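Local structure of carboxylesterase SOBER1 (Arabidopsis thaliana, 6AVX) at residues Phe137-Lys150 with Leu174-Phe186. The protein hydrolyses carboxylic esters with a preference for short acyl chains, shows phospholipase A2 activity and suppresses the plant hypersensitive response to the bacterial effector AvrBsT. The protein carries 1 engineered substitution. Sequence-based numbering, arbitrary orientation.
Sequences FTSSIISQFPEEAK and LPFLKEAGVTCEF
The 3-10 segment 139-144 runs beside the last turns of helix 174-180, with Ile142 and Ala180 5.8 Å apart at their CA atoms, and Lys150 CA then comes within 4.9 Å of Val182 CA, beyond the helix end. Phe176 reaches in from the helix with CG anti to its backbone N (chi1 -180°), which carries the ring across to segment 137-150, where its CZ and CE2 meet Phe137 and Phe145. Ile142 CD1 sits over one face of that ring, 4.1 Å from its centroid in a CH-pi contact, while CG1 touches Phe176 CZ. The Phe137 and Phe176 planes are nearly parallel at 21° but strongly displaced, Phe137 CE1 lying 3.7 Å from Phe176 CZ. Ile141 CG2 lies over the centre of the Phe137 ring. Phe145 offers its edge, with CE2 3.7 Å from Ala180 CB, and Ile142 CG2 packs on the same alanine. The extended Glu179 chain lies along Ile142 CD1 through its CG and CD, on the side away from the Phe176 ring. The Lys150 side chain stretches past Ala180 O, and a water accepts from its NZ and donates to Glu179 O. A second water bridges the backbones, donating to Lys150 O (water O to Lys150 O 2.7 Å) and accepting from Thr183 N. Gly181, with phi 75°, ends the helix in a Schellman motif, Val182 N bonding to Leu177 O and Gly181 N to Lys178 O. Phe145 and Val182 also rest on Leu119 of helix 109-120. Away from the probable Ser108-Asp162-His194 triad, this packing joins two connections of the alpha/beta-hydrolase fold: the loop between strands 127-131 and 154-159, and the helix leading into edge strand 184-189.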
# COMPACT_ATOMS: atom_id res chain seq x y z
N PHE A 137 -3.95 -4.50 -10.76
CA PHE A 137 -4.64 -4.20 -12.00
C PHE A 137 -3.67 -4.39 -13.15
O PHE A 137 -2.48 -4.59 -12.95
CB PHE A 137 -5.33 -2.81 -11.98
CG PHE A 137 -4.56 -1.70 -11.26
CD1 PHE A 137 -3.19 -1.59 -11.36
CD2 PHE A 137 -5.25 -0.74 -10.54
CE1 PHE A 137 -2.51 -0.54 -10.72
CE2 PHE A 137 -4.60 0.30 -9.92
CZ PHE A 137 -3.23 0.40 -10.01
N THR A 138 -4.20 -4.37 -14.38
CA THR A 138 -3.40 -4.50 -15.58
C THR A 138 -2.96 -3.13 -16.07
O THR A 138 -3.37 -2.08 -15.54
CB THR A 138 -4.17 -5.19 -16.71
OG1 THR A 138 -5.13 -4.27 -17.24
CG2 THR A 138 -4.87 -6.47 -16.25
N SER A 139 -2.14 -3.11 -17.11
CA SER A 139 -1.69 -1.86 -17.69
C SER A 139 -2.83 -1.06 -18.33
O SER A 139 -2.62 0.11 -18.65
CB SER A 139 -0.60 -2.11 -18.72
OG SER A 139 -1.11 -2.95 -19.73
N SER A 140 -4.02 -1.63 -18.50
CA SER A 140 -5.15 -0.87 -19.04
C SER A 140 -5.48 0.35 -18.18
O SER A 140 -6.04 1.32 -18.71
CB SER A 140 -6.40 -1.75 -19.17
OG SER A 140 -6.87 -2.16 -17.92
N ILE A 141 -5.14 0.33 -16.90
CA ILE A 141 -5.47 1.44 -16.01
C ILE A 141 -4.48 2.60 -16.11
O ILE A 141 -4.78 3.69 -15.62
CB ILE A 141 -5.54 0.94 -14.55
CG1 ILE A 141 -6.20 1.97 -13.63
CG2 ILE A 141 -4.17 0.66 -14.00
CD1 ILE A 141 -7.62 2.17 -13.89
N ILE A 142 -3.28 2.37 -16.66
CA ILE A 142 -2.22 3.36 -16.57
C ILE A 142 -2.64 4.69 -17.19
O ILE A 142 -2.27 5.76 -16.71
CB ILE A 142 -0.92 2.81 -17.20
CG1 ILE A 142 -0.34 1.71 -16.31
CG2 ILE A 142 0.09 3.94 -17.42
CD1 ILE A 142 0.85 0.97 -16.89
N SER A 143 -3.43 4.64 -18.27
CA SER A 143 -3.89 5.85 -18.93
C SER A 143 -4.72 6.73 -18.00
O SER A 143 -4.96 7.90 -18.33
CB SER A 143 -4.71 5.47 -20.16
OG SER A 143 -5.79 4.63 -19.82
N GLN A 144 -5.20 6.19 -16.87
CA GLN A 144 -6.04 6.93 -15.96
C GLN A 144 -5.29 7.47 -14.75
O GLN A 144 -5.91 8.14 -13.91
CB GLN A 144 -7.22 6.05 -15.52
CG GLN A 144 -7.98 5.41 -16.68
CD GLN A 144 -8.30 6.39 -17.81
OE1 GLN A 144 -7.86 6.18 -18.94
NE2 GLN A 144 -9.07 7.42 -17.51
N PHE A 145 -4.00 7.21 -14.63
CA PHE A 145 -3.26 7.75 -13.50
C PHE A 145 -3.12 9.26 -13.69
O PHE A 145 -2.61 9.70 -14.73
CB PHE A 145 -1.87 7.15 -13.42
CG PHE A 145 -1.84 5.67 -13.11
CD1 PHE A 145 -2.94 4.99 -12.64
CD2 PHE A 145 -0.66 4.97 -13.28
CE1 PHE A 145 -2.85 3.63 -12.34
CE2 PHE A 145 -0.56 3.64 -12.98
CZ PHE A 145 -1.66 2.96 -12.51
N PRO A 146 -3.57 10.08 -12.75
CA PRO A 146 -3.45 11.53 -12.91
C PRO A 146 -2.01 11.98 -13.03
O PRO A 146 -1.08 11.37 -12.50
CB PRO A 146 -4.11 12.07 -11.63
CG PRO A 146 -5.10 11.02 -11.27
CD PRO A 146 -4.39 9.73 -11.57
N GLU A 147 -1.83 13.12 -13.69
CA GLU A 147 -0.50 13.65 -13.94
C GLU A 147 0.29 13.78 -12.65
O GLU A 147 1.46 13.37 -12.58
CB GLU A 147 -0.61 15.00 -14.63
CG GLU A 147 0.73 15.64 -14.89
CD GLU A 147 0.65 16.99 -15.58
OE1 GLU A 147 -0.46 17.41 -15.96
OE2 GLU A 147 1.70 17.64 -15.75
N GLU A 148 -0.32 14.35 -11.61
CA GLU A 148 0.45 14.58 -10.39
C GLU A 148 0.69 13.30 -9.61
O GLU A 148 1.65 13.24 -8.83
CB GLU A 148 -0.24 15.64 -9.54
CG GLU A 148 -0.30 17.02 -10.20
CD GLU A 148 1.04 17.70 -10.17
OE1 GLU A 148 1.42 18.19 -9.09
OE2 GLU A 148 1.72 17.74 -11.22
N ALA A 149 -0.15 12.28 -9.78
CA ALA A 149 0.03 11.03 -9.06
C ALA A 149 1.34 10.38 -9.45
O ALA A 149 1.96 9.68 -8.63
CB ALA A 149 -1.11 10.07 -9.37
N LYS A 150 1.78 10.59 -10.68
CA LYS A 150 2.99 9.94 -11.14
C LYS A 150 4.23 10.48 -10.45
O LYS A 150 5.29 9.85 -10.55
CB LYS A 150 3.10 10.07 -12.66
CG LYS A 150 1.98 9.33 -13.39
CD LYS A 150 2.13 9.46 -14.87
CE LYS A 150 1.08 8.66 -15.56
NZ LYS A 150 1.33 8.71 -17.01
N LEU A 174 8.08 -3.21 -10.85
CA LEU A 174 9.07 -2.26 -11.35
C LEU A 174 8.85 -1.94 -12.82
O LEU A 174 8.77 -0.75 -13.16
CB LEU A 174 10.48 -2.76 -11.03
CG LEU A 174 10.77 -2.86 -9.53
CD1 LEU A 174 12.16 -3.43 -9.26
CD2 LEU A 174 10.59 -1.52 -8.83
N PRO A 175 8.71 -2.90 -13.72
CA PRO A 175 8.43 -2.51 -15.11
C PRO A 175 7.07 -1.89 -15.29
O PRO A 175 6.90 -1.03 -16.16
CB PRO A 175 8.60 -3.82 -15.90
CG PRO A 175 8.55 -4.90 -14.89
CD PRO A 175 9.02 -4.33 -13.59
N PHE A 176 6.09 -2.29 -14.48
CA PHE A 176 4.78 -1.65 -14.54
C PHE A 176 4.90 -0.17 -14.19
O PHE A 176 4.37 0.70 -14.90
CB PHE A 176 3.84 -2.37 -13.58
CG PHE A 176 2.45 -1.80 -13.55
CD1 PHE A 176 1.46 -2.33 -14.34
CD2 PHE A 176 2.14 -0.76 -12.70
CE1 PHE A 176 0.18 -1.80 -14.30
CE2 PHE A 176 0.86 -0.22 -12.67
CZ PHE A 176 -0.11 -0.74 -13.47
N LEU A 177 5.62 0.13 -13.12
CA LEU A 177 5.73 1.51 -12.69
C LEU A 177 6.58 2.32 -13.65
O LEU A 177 6.31 3.51 -13.86
CB LEU A 177 6.25 1.56 -11.25
CG LEU A 177 5.23 1.03 -10.22
CD1 LEU A 177 5.84 0.90 -8.83
CD2 LEU A 177 3.98 1.90 -10.17
N LYS A 178 7.57 1.70 -14.28
CA LYS A 178 8.33 2.39 -15.32
C LYS A 178 7.42 2.75 -16.49
O LYS A 178 7.45 3.89 -16.98
CB LYS A 178 9.49 1.50 -15.77
CG LYS A 178 10.55 2.23 -16.62
CD LYS A 178 11.43 3.14 -15.78
CE LYS A 178 12.30 2.36 -14.79
NZ LYS A 178 13.20 3.25 -14.01
N GLU A 179 6.60 1.81 -16.95
CA GLU A 179 5.63 2.13 -18.00
C GLU A 179 4.75 3.30 -17.58
O GLU A 179 4.42 4.17 -18.39
CB GLU A 179 4.77 0.90 -18.32
CG GLU A 179 3.72 1.16 -19.42
CD GLU A 179 2.85 -0.06 -19.79
OE1 GLU A 179 1.91 0.11 -20.61
OE2 GLU A 179 3.09 -1.17 -19.28
N ALA A 180 4.37 3.34 -16.31
CA ALA A 180 3.48 4.36 -15.79
C ALA A 180 4.16 5.69 -15.52
O ALA A 180 3.47 6.66 -15.19
CB ALA A 180 2.81 3.84 -14.51
N GLY A 181 5.49 5.77 -15.63
CA GLY A 181 6.20 7.00 -15.34
C GLY A 181 6.34 7.33 -13.87
O GLY A 181 6.47 8.50 -13.50
N VAL A 182 6.34 6.31 -13.01
CA VAL A 182 6.38 6.46 -11.56
C VAL A 182 7.75 6.02 -11.08
O VAL A 182 8.31 5.06 -11.60
CB VAL A 182 5.29 5.57 -10.93
CG1 VAL A 182 5.40 5.52 -9.43
CG2 VAL A 182 3.91 6.04 -11.33
N THR A 183 8.27 6.71 -10.07
CA THR A 183 9.57 6.38 -9.50
C THR A 183 9.38 5.48 -8.28
O THR A 183 8.64 5.82 -7.35
CB THR A 183 10.28 7.66 -9.09
OG1 THR A 183 10.44 8.50 -10.24
CG2 THR A 183 11.65 7.37 -8.51
N CYS A 184 10.05 4.33 -8.29
CA CYS A 184 9.92 3.35 -7.22
C CYS A 184 11.29 2.91 -6.75
O CYS A 184 12.15 2.55 -7.56
CB CYS A 184 9.13 2.15 -7.73
SG CYS A 184 8.92 0.83 -6.55
N GLU A 185 11.50 2.95 -5.44
CA GLU A 185 12.63 2.29 -4.82
C GLU A 185 12.16 0.92 -4.36
O GLU A 185 11.16 0.81 -3.65
CB GLU A 185 13.17 3.04 -3.61
CG GLU A 185 14.35 2.27 -2.98
CD GLU A 185 14.86 2.80 -1.65
OE1 GLU A 185 14.50 3.92 -1.24
OE2 GLU A 185 15.64 2.05 -1.02
N PHE A 186 12.87 -0.13 -4.75
CA PHE A 186 12.54 -1.48 -4.35
C PHE A 186 13.57 -1.93 -3.33
O PHE A 186 14.79 -1.85 -3.58
CB PHE A 186 12.54 -2.39 -5.57
CG PHE A 186 12.05 -3.77 -5.29
CD1 PHE A 186 10.71 -4.10 -5.42
CD2 PHE A 186 12.93 -4.77 -4.91
CE1 PHE A 186 10.27 -5.40 -5.18
CE2 PHE A 186 12.50 -6.06 -4.66
CZ PHE A 186 11.15 -6.37 -4.80
O HOH W 1 6.91 8.82 -8.66
O HOH W 2 3.11 6.75 -18.51